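Side-chain contacts in D-glycero-beta-D-manno-heptose-1,7-bisphosphate 7-phosphatase (Mesorhizobium loti, PDB 2O2X), which removes the phosphate at C-7 of D-glycero-beta-D-manno-heptose 1,7-bisphosphate, a magnesium-dependent step in making ADP-L-glycero-beta-D-manno-heptose: residues L36-D39 and G40-V44; N80-G83 and I84-Y88; L143-A146 and G147-L150; K163-D166 and M167-G170. One frame throughout, in Å; residues are numbered along the deposited sequence.

Interaction 1: residues L36-D39 and G40-V44; sequences LDRD and GTINV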
loop_
_atom_site.group_PDB
_atom_site.type_symbol
_atom_site.label_atom_id
_atom_site.label_comp_id
_atom_site.label_asym_id
_atom_site.label_seq_id
_atom_site.Cartn_x
_atom_site.Cartn_y
_atom_site.Cartn_z
ATOM N N LEU A 36 -2.569 0.923 -0.050
ATOM C CA LEU A 36 -1.797 1.932 0.652
ATOM C C LEU A 36 -0.325 1.693 0.454
ATOM O O LEU A 36 0.181 0.601 0.695
ATOM C CB LEU A 36 -2.063 1.873 2.165
ATOM C CG LEU A 36 -3.520 2.094 2.613
ATOM C CD1 LEU A 36 -3.653 1.924 4.127
ATOM C CD2 LEU A 36 -4.017 3.463 2.168
ATOM N N ASP A 37 0.407 2.725 0.092
ATOM C CA ASP A 37 1.859 2.690 0.275
ATOM C C ASP A 37 2.137 2.675 1.805
ATOM O O ASP A 37 1.243 2.977 2.614
ATOM C CB ASP A 37 2.489 3.920 -0.402
ATOM C CG ASP A 37 4.026 3.874 -0.420
ATOM O OD1 ASP A 37 4.643 2.814 -0.324
ATOM O OD2 ASP A 37 4.622 4.947 -0.577
ATOM N N ARG A 38 3.358 2.307 2.222
ATOM C CA ARG A 38 3.685 2.244 3.630
ATOM C C ARG A 38 4.491 3.488 4.074
ATOM O O ARG A 38 3.950 4.344 4.781
ATOM C CB ARG A 38 4.370 0.928 4.000
ATOM C CG ARG A 38 4.190 0.603 5.489
ATOM C CD ARG A 38 5.206 -0.413 5.996
ATOM N NE ARG A 38 6.513 0.213 6.109
ATOM C CZ ARG A 38 7.663 -0.444 6.208
ATOM N NH1 ARG A 38 7.688 -1.772 6.229
ATOM N NH2 ARG A 38 8.782 0.241 6.268
ATOM N N ASP A 39 5.755 3.596 3.680
ATOM C CA ASP A 39 6.624 4.670 4.144
ATOM C C ASP A 39 6.203 5.992 3.515
ATOM O O ASP A 39 6.281 6.149 2.287
ATOM C CB ASP A 39 8.075 4.348 3.790
ATOM C CG ASP A 39 8.569 3.050 4.420
ATOM O OD1 ASP A 39 8.483 2.906 5.647
ATOM O OD2 ASP A 39 9.094 2.205 3.664
ATOM N N GLY A 40 5.813 6.953 4.353
ATOM C CA GLY A 40 5.258 8.220 3.888
ATOM C C GLY A 40 3.737 8.301 3.858
ATOM O O GLY A 40 3.151 9.379 3.629
ATOM N N THR A 41 3.067 7.183 4.147
ATOM C CA THR A 41 1.617 7.086 4.056
ATOM C C THR A 41 1.067 6.551 5.372
ATOM O O THR A 41 0.398 7.286 6.107
ATOM C CB THR A 41 1.189 6.240 2.830
ATOM O OG1 THR A 41 1.605 6.905 1.640
ATOM C CG2 THR A 41 -0.314 6.047 2.753
ATOM N N ILE A 42 1.408 5.310 5.727
ATOM C CA ILE A 42 1.053 4.721 6.992
ATOM C C ILE A 42 2.012 5.116 8.087
ATOM O O ILE A 42 1.566 5.436 9.190
ATOM C CB ILE A 42 0.995 3.176 6.856
ATOM C CG1 ILE A 42 -0.087 2.778 5.866
ATOM C CG2 ILE A 42 0.763 2.520 8.231
ATOM C CD1 ILE A 42 -0.068 1.287 5.544
ATOM N N ASN A 43 3.297 5.071 7.800
ATOM C CA ASN A 43 4.302 5.495 8.774
ATOM C C ASN A 43 5.108 6.644 8.229
ATOM O O ASN A 43 5.133 6.914 7.018
ATOM C CB ASN A 43 5.209 4.326 9.212
ATOM C CG ASN A 43 5.984 3.706 8.075
ATOM O OD1 ASN A 43 5.500 2.782 7.448
ATOM N ND2 ASN A 43 7.184 4.206 7.804
ATOM N N VAL A 44 5.740 7.378 9.128
ATOM C CA VAL A 44 6.547 8.494 8.736
ATOM C C VAL A 44 7.713 8.005 7.873
ATOM O O VAL A 44 8.370 6.999 8.194
ATOM C CB VAL A 44 7.063 9.254 9.976
ATOM C CG1 VAL A 44 8.022 10.374 9.565
ATOM C CG2 VAL A 44 5.906 9.821 10.775
HETATM O O HOH W 1 9.935 5.016 7.190
#

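Interaction 2: residues N80-G83 and I84-Y88; sequences NQSG and IARGY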
loop_
_atom_site.group_PDB
_atom_site.type_symbol
_atom_site.label_atom_id
_atom_site.label_comp_id
_atom_site.label_asym_id
_atom_site.label_seq_id
_atom_site.Cartn_x
_atom_site.Cartn_y
_atom_site.Cartn_z
ATOM N N ASN A 80 7.528 -0.426 -2.093
ATOM C CA ASN A 80 8.861 -0.632 -2.634
ATOM C C ASN A 80 9.851 -0.495 -1.469
ATOM O O ASN A 80 9.812 0.450 -0.685
ATOM C CB ASN A 80 9.263 0.421 -3.670
ATOM C CG ASN A 80 8.515 0.328 -5.026
ATOM O OD1 ASN A 80 7.842 -0.658 -5.341
ATOM N ND2 ASN A 80 8.689 1.370 -5.863
ATOM N N GLN A 81 10.745 -1.466 -1.357
ATOM C CA GLN A 81 11.791 -1.513 -0.353
ATOM C C GLN A 81 13.155 -1.604 -1.021
ATOM O O GLN A 81 13.894 -2.605 -0.870
ATOM C CB GLN A 81 11.518 -2.691 0.594
ATOM C CG GLN A 81 10.237 -2.526 1.422
ATOM C CD GLN A 81 10.390 -1.526 2.542
ATOM O OE1 GLN A 81 11.404 -1.525 3.259
ATOM N NE2 GLN A 81 9.382 -0.674 2.722
ATOM N N SER A 82 13.518 -0.555 -1.752
ATOM C CA SER A 82 14.764 -0.561 -2.529
ATOM C C SER A 82 15.998 -0.659 -1.664
ATOM O O SER A 82 17.045 -1.074 -2.155
ATOM C CB SER A 82 14.867 0.692 -3.390
ATOM O OG SER A 82 15.097 1.838 -2.587
ATOM N N GLY A 83 15.896 -0.314 -0.386
ATOM C CA GLY A 83 17.048 -0.398 0.498
ATOM C C GLY A 83 17.592 -1.809 0.567
ATOM O O GLY A 83 18.768 -2.001 0.858
ATOM N N ILE A 84 16.741 -2.813 0.315
ATOM C CA ILE A 84 17.169 -4.202 0.320
ATOM C C ILE A 84 18.123 -4.476 -0.838
ATOM O O ILE A 84 19.198 -5.018 -0.616
ATOM C CB ILE A 84 15.936 -5.170 0.356
ATOM C CG1 ILE A 84 15.182 -4.949 1.670
ATOM C CG2 ILE A 84 16.380 -6.619 0.239
ATOM C CD1 ILE A 84 13.874 -5.676 1.800
ATOM N N ALA A 85 17.773 -4.073 -2.051
ATOM C CA ALA A 85 18.676 -4.225 -3.188
ATOM C C ALA A 85 19.972 -3.453 -3.005
ATOM O O ALA A 85 21.026 -3.845 -3.545
ATOM C CB ALA A 85 18.012 -3.796 -4.469
ATOM N N ARG A 86 19.872 -2.333 -2.304
ATOM C CA ARG A 86 21.015 -1.426 -2.110
ATOM C C ARG A 86 21.908 -1.811 -0.941
ATOM O O ARG A 86 22.924 -1.174 -0.695
ATOM C CB ARG A 86 20.494 -0.018 -1.957
ATOM C CG ARG A 86 19.706 0.398 -3.180
ATOM C CD ARG A 86 18.923 1.642 -2.986
ATOM N NE ARG A 86 19.700 2.789 -3.395
ATOM C CZ ARG A 86 19.159 3.916 -3.842
ATOM N NH1 ARG A 86 17.829 4.059 -3.913
ATOM N NH2 ARG A 86 19.954 4.900 -4.209
ATOM N N GLY A 87 21.527 -2.848 -0.210
ATOM C CA GLY A 87 22.382 -3.365 0.884
ATOM C C GLY A 87 22.238 -2.619 2.198
ATOM O O GLY A 87 22.965 -2.878 3.186
ATOM N N TYR A 88 21.285 -1.708 2.256
ATOM C CA TYR A 88 21.064 -0.948 3.461
ATOM C C TYR A 88 20.458 -1.798 4.569
ATOM O O TYR A 88 20.565 -1.462 5.748
ATOM C CB TYR A 88 20.135 0.236 3.174
ATOM C CG TYR A 88 20.607 1.210 2.117
ATOM C CD1 TYR A 88 21.951 1.406 1.848
ATOM C CD2 TYR A 88 19.685 1.961 1.415
ATOM C CE1 TYR A 88 22.375 2.282 0.859
ATOM C CE2 TYR A 88 20.090 2.872 0.461
ATOM C CZ TYR A 88 21.427 3.028 0.186
ATOM O OH TYR A 88 21.829 3.936 -0.799
#

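Interaction 3: residues L143-A146 and G147-L150; sequences LVEA and GKRL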
loop_
_atom_site.group_PDB
_atom_site.type_symbol
_atom_site.label_atom_id
_atom_site.label_comp_id
_atom_site.label_asym_id
_atom_site.label_seq_id
_atom_site.Cartn_x
_atom_site.Cartn_y
_atom_site.Cartn_z
ATOM N N LEU A 143 -0.255 -4.600 -7.393
ATOM C CA LEU A 143 -1.702 -4.410 -7.385
ATOM C C LEU A 143 -2.377 -5.548 -8.150
ATOM O O LEU A 143 -3.369 -6.102 -7.697
ATOM C CB LEU A 143 -2.102 -3.047 -7.986
ATOM C CG LEU A 143 -1.789 -1.781 -7.182
ATOM C CD1 LEU A 143 -0.305 -1.484 -7.136
ATOM C CD2 LEU A 143 -2.567 -0.622 -7.747
ATOM N N VAL A 144 -1.828 -5.883 -9.308
ATOM C CA VAL A 144 -2.386 -6.955 -10.134
ATOM C C VAL A 144 -2.308 -8.286 -9.374
ATOM O O VAL A 144 -3.277 -9.060 -9.345
ATOM C CB VAL A 144 -1.656 -7.006 -11.502
ATOM C CG1 VAL A 144 -2.017 -8.277 -12.291
ATOM C CG2 VAL A 144 -1.957 -5.772 -12.289
ATOM N N GLU A 145 -1.187 -8.542 -8.706
ATOM C CA GLU A 145 -1.051 -9.777 -7.932
ATOM C C GLU A 145 -2.019 -9.837 -6.750
ATOM O O GLU A 145 -2.661 -10.860 -6.498
ATOM C CB GLU A 145 0.379 -9.928 -7.460
ATOM C CG GLU A 145 0.693 -11.216 -6.730
ATOM C CD GLU A 145 0.501 -12.478 -7.567
ATOM O OE1 GLU A 145 0.583 -12.411 -8.817
ATOM O OE2 GLU A 145 0.290 -13.541 -6.954
ATOM N N ALA A 146 -2.140 -8.747 -5.997
ATOM C CA ALA A 146 -3.131 -8.696 -4.918
ATOM C C ALA A 146 -4.522 -8.941 -5.492
ATOM O O ALA A 146 -5.347 -9.669 -4.894
ATOM C CB ALA A 146 -3.061 -7.330 -4.206
ATOM N N GLY A 147 -4.786 -8.363 -6.660
ATOM C CA GLY A 147 -6.046 -8.586 -7.349
ATOM C C GLY A 147 -6.320 -10.052 -7.612
ATOM O O GLY A 147 -7.432 -10.530 -7.354
ATOM N N LYS A 148 -5.317 -10.764 -8.117
ATOM C CA LYS A 148 -5.486 -12.206 -8.379
ATOM C C LYS A 148 -5.772 -12.945 -7.084
ATOM O O LYS A 148 -6.707 -13.761 -6.997
ATOM C CB LYS A 148 -4.243 -12.769 -9.041
ATOM C CG LYS A 148 -4.110 -12.329 -10.474
ATOM C CD LYS A 148 -2.789 -12.820 -11.093
ATOM C CE LYS A 148 -2.589 -12.195 -12.482
ATOM N NZ LYS A 148 -1.197 -12.293 -13.016
ATOM N N ARG A 149 -4.979 -12.659 -6.066
ATOM C CA ARG A 149 -5.044 -13.407 -4.826
ATOM C C ARG A 149 -6.328 -13.196 -4.049
ATOM O O ARG A 149 -6.839 -14.149 -3.434
ATOM C CB ARG A 149 -3.821 -13.142 -3.960
ATOM C CG ARG A 149 -2.557 -13.718 -4.580
ATOM C CD ARG A 149 -1.339 -13.392 -3.752
ATOM N NE ARG A 149 -0.147 -14.002 -4.320
ATOM C CZ ARG A 149 0.614 -14.894 -3.698
ATOM N NH1 ARG A 149 0.376 -15.252 -2.450
ATOM N NH2 ARG A 149 1.675 -15.375 -4.327
ATOM N N LEU A 150 -6.852 -11.971 -4.053
ATOM C CA LEU A 150 -8.078 -11.658 -3.309
ATOM C C LEU A 150 -9.305 -11.536 -4.212
ATOM O O LEU A 150 -10.377 -11.143 -3.749
ATOM C CB LEU A 150 -7.883 -10.348 -2.518
ATOM C CG LEU A 150 -6.838 -10.391 -1.414
ATOM C CD1 LEU A 150 -6.610 -9.025 -0.797
ATOM C CD2 LEU A 150 -7.216 -11.401 -0.315
HETATM O O HOH W 2 0.240 -10.957 -11.026
HETATM O O HOH W 3 3.184 -14.712 -6.992
#

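Interaction 4: residues K163-D166 and M167-G170; sequences KLAD and MQAG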
loop_
_atom_site.group_PDB
_atom_site.type_symbol
_atom_site.label_atom_id
_atom_site.label_comp_id
_atom_site.label_asym_id
_atom_site.label_seq_id
_atom_site.Cartn_x
_atom_site.Cartn_y
_atom_site.Cartn_z
ATOM N N LYS A 163 3.961 9.262 -3.238
ATOM C CA LYS A 163 4.840 9.360 -4.401
ATOM C C LYS A 163 4.051 9.230 -5.693
ATOM O O LYS A 163 3.053 8.527 -5.768
ATOM C CB LYS A 163 5.971 8.334 -4.289
ATOM C CG LYS A 163 6.977 8.791 -3.192
ATOM C CD LYS A 163 7.909 7.723 -2.641
ATOM C CE LYS A 163 8.608 8.215 -1.332
ATOM N NZ LYS A 163 7.810 8.012 -0.045
ATOM N N LEU A 164 4.504 9.925 -6.727
ATOM C CA LEU A 164 3.872 9.817 -8.038
ATOM C C LEU A 164 3.822 8.370 -8.524
ATOM O O LEU A 164 2.850 7.976 -9.166
ATOM C CB LEU A 164 4.582 10.686 -9.071
ATOM C CG LEU A 164 3.832 10.826 -10.403
ATOM C CD1 LEU A 164 2.450 11.465 -10.213
ATOM C CD2 LEU A 164 4.671 11.669 -11.363
ATOM N N ALA A 165 4.831 7.569 -8.189
ATOM C CA ALA A 165 4.835 6.164 -8.586
ATOM C C ALA A 165 3.626 5.385 -8.091
ATOM O O ALA A 165 3.212 4.430 -8.722
ATOM C CB ALA A 165 6.096 5.484 -8.100
ATOM N N ASP A 166 3.061 5.780 -6.952
ATOM C CA ASP A 166 1.857 5.137 -6.461
ATOM C C ASP A 166 0.651 5.449 -7.360
ATOM O O ASP A 166 -0.215 4.596 -7.601
ATOM C CB ASP A 166 1.534 5.596 -5.035
ATOM C CG ASP A 166 2.635 5.260 -4.020
ATOM O OD1 ASP A 166 3.007 4.092 -4.044
ATOM O OD2 ASP A 166 3.117 6.139 -3.214
HETATM N N MSE A 167 0.586 6.688 -7.844
HETATM C CA MSE A 167 -0.508 7.103 -8.710
HETATM C C MSE A 167 -0.368 6.471 -10.077
HETATM O O MSE A 167 -1.356 6.051 -10.664
HETATM C CB MSE A 167 -0.523 8.619 -8.859
HETATM C CG MSE A 167 -0.697 9.437 -7.559
HETATM SE SE MSE A 167 -2.336 9.039 -6.599
HETATM C CE MSE A 167 -1.607 7.747 -5.263
ATOM N N GLN A 168 0.865 6.392 -10.564
ATOM C CA GLN A 168 1.142 5.733 -11.836
ATOM C C GLN A 168 0.805 4.241 -11.772
ATOM O O GLN A 168 0.150 3.700 -12.664
ATOM C CB GLN A 168 2.598 5.926 -12.253
ATOM C CG GLN A 168 3.040 7.378 -12.518
ATOM C CD GLN A 168 4.560 7.530 -12.586
ATOM O OE1 GLN A 168 5.286 7.021 -11.731
ATOM N NE2 GLN A 168 5.052 8.237 -13.608
ATOM N N ALA A 169 1.195 3.591 -10.679
ATOM C CA ALA A 169 0.889 2.173 -10.501
ATOM C C ALA A 169 -0.623 1.923 -10.460
ATOM O O ALA A 169 -1.140 1.003 -11.080
ATOM C CB ALA A 169 1.531 1.672 -9.232
ATOM N N GLY A 170 -1.338 2.751 -9.722
ATOM C CA GLY A 170 -2.787 2.674 -9.709
ATOM C C GLY A 170 -3.411 2.822 -11.089
ATOM O O GLY A 170 -4.250 2.007 -11.474
#

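Interaction 1: residues L36-D39 and G40-V44
Asn-43 reaches back across a tight turn to lie alongside Asp-39, both side chains pointing the same way. Its CG is held between the backbone N and the carbonyl carbon (chi1 61°), which lifts the amide off the chain toward Arg-38 and Asp-39. ND2 gives an almost straight bond, 2.8 Å long, to the anti lone pair of Asp-39 OD1, with the acceptor in the amide plane but the carboxylate turned 79° against it. OD1 of Asn-43 takes a weak bond from Arg-38 NE at 3.1 Å. Arg-38, bent at chi3, returns its NH2 to the same Asp-39 OD1 at 2.8 Å in a salt bridge; NH1 bonds to Asn-98. An asparagine suits this place because one amide offers a donor to the carboxylate and an acceptor to the guanidinium. The backbone is held as well: Arg-38 O accepts from Thr-41, Ile-42 and Asn-43 N, while Gly-40, within the turn, takes the positive phi that suits glycine. Ile-42 CD1 rests on Leu-36 CD1 at 3.9 Å, the two side chains crossing at about a right angle. Asp-Arg-Asp-Gly-Thr is the first HAD motif, with Asp-37, paired with Lys-137, the probable nucleophile and Asp-39 the probable proton donor. Bonds from Asn-43, Arg-38 and a water to Asp-39 OD1 probably restrict rotation of the carboxylate and so help direct OD2 toward Gln-81.

Interaction 2: residues N80-G83 and I84-Y88
With CG1 beside its own backbone N (chi1 -64°) and the chain extended beyond it, Ile-84 lays CD1 against Gln-81 CB at 4.0 Å. Arg-86 starts the same way (chi1 -59°), which runs its methylenes over the carbonyl of Ser-82: CG comes within 3.2 Å of Ser-82 O. A bend at chi3 then swings the guanidinium round until Ser-82 OG lies at its edge, near its plane, though NH1 stays 3.8 Å from that OG. The long aliphatic part of an arginine suits such a place, covering the last turn while the charged end lies beside Ser-82. That turn belongs to the short helix 82-85, which follows the strand carrying motif II of the HAD fold and closes in a Schellman motif. Gly-87 adopts the positive phi that glycine tolerates readily, so that Tyr-88 N bonds to Gly-83 O at 2.9 Å and Gly-87 N to Ile-84 O at 3.2 Å. Tyr-88 folds back over the turn, its CD2 3.7 Å from Gly-83 CA, which glycine leaves accessible, and one ring face covers Arg-86 CB. At the other end Gln-81, probably a substrate-binding residue, directs its amide to Thr-79, NE2 bonding to Thr-79 OG1.

Interaction 3: residues L143-A146 and G147-L150
Arg-149 NE meets Glu-145 OE2 at 2.7 Å, one turn apart on the helix, in a salt bridge whose N-H...O bond is nearly straight. The oxygen offers its anti lone pair and lies close to the guanidinium plane, while the carboxylate is turned 64° from that plane. Glu-145 gets there with CG anti to the backbone N (chi1 -176°) and a bend at chi2 that turns the carboxylate toward the following turn; Arg-149 comes to it as an extended chain from CG to NE. Around this pair two waters form a second layer. One donates to Glu-145 OE1 at 2.7 Å and accepts from Lys-148 NZ at 2.8 Å, bridging charges that do not touch directly; the other accepts from Arg-149 NH2 and donates weakly to OE2. The i to i+4 glutamate-arginine spacing is that of a classic helix salt bridge, with Lys-148 at i+3. Helix 141-150 packs on the central sheet of the HAD fold, and its backbone bonds, such as Arg-149 N to Glu-145 O at 3.0 Å, set this spacing. Val-144 CG1 packs alongside Lys-148 CE at 4.0 Å. Farther inward, small Ala-146 lets the helix approach Met-114, Leu-116 and Phe-35, and Ile-19 touches both Glu-145 and Arg-149.

Interaction 4: residues K163-D166 and M167-G170
Met-167, present as selenomethionine, sets its CB 4.3 Å from Leu-164 CD1 and bends at chi2 and chi3. The bends carry its methyl group beside Asp-166, CE lying 3.8 Å from Asp-166 CB; a flexible unbranched side chain can make such a fold. Leu-164 and Met-167 both pack on Ile-193 of strand 191-196. Gln-168 follows, its CG beside the backbone N (chi1 -63°) and the rest extended, so that it crosses Leu-164 at about a right angle with CD 4.0 Å from Leu-164 CG. Its OE1 ends 3.3 Å from Ala-165 CA, next to the opening turn, and the backbone N of Gln-168 bonds to Leu-164 O at 2.9 Å. Ala-169 keeps a small CB against Ala-165 O at 3.3 Å and touches Lys-137. Gly-170 N bonds to Asp-166 O at 3.0 Å; buried and without a side chain, it leaves its CA for Leu-143 to pack on. Helix 164-172 joins strands 158-161 and 177-181 in a beta-alpha-beta unit, and Gly-Asp-Lys-Leu-Ala-Asp, running into its first turn, matches motif IV of the HAD family. Asp-166 OD2 accepts from Lys-163 N at 3.2 Å, which ties the carboxylate to the backbone just before the helix, while OD1 makes a salt bridge to Lys-137 and Lys-163 NZ pairs with Asp-45. The helix start thus holds Asp-166 where it can probably position Lys-137, the lysine thought to steady the phosphoryl group.

The probable active site gathers round interaction 1, which touches both interactions 2 and 4. Asp-39 OD2 lies 3.0 Å from Gln-81 NE2, a probable hydrogen bond tying the first-motif turn of 36-44 to the loop before helix 82-85. Asp-37 OD2 comes within 3.3 Å of Asp-166 OD2; these like charges are probably eased by Lys-137, which makes salt bridges to both residues. A bound glycerol lies about 5 Å from the side chain of Lys-163 at the nearest atoms. Interaction 3 stands apart, its centre about 20 Å from that of interaction 1, but Leu-143 CD2 packs 3.8 Å from Gly-170 CA, joining its helix to interaction 4.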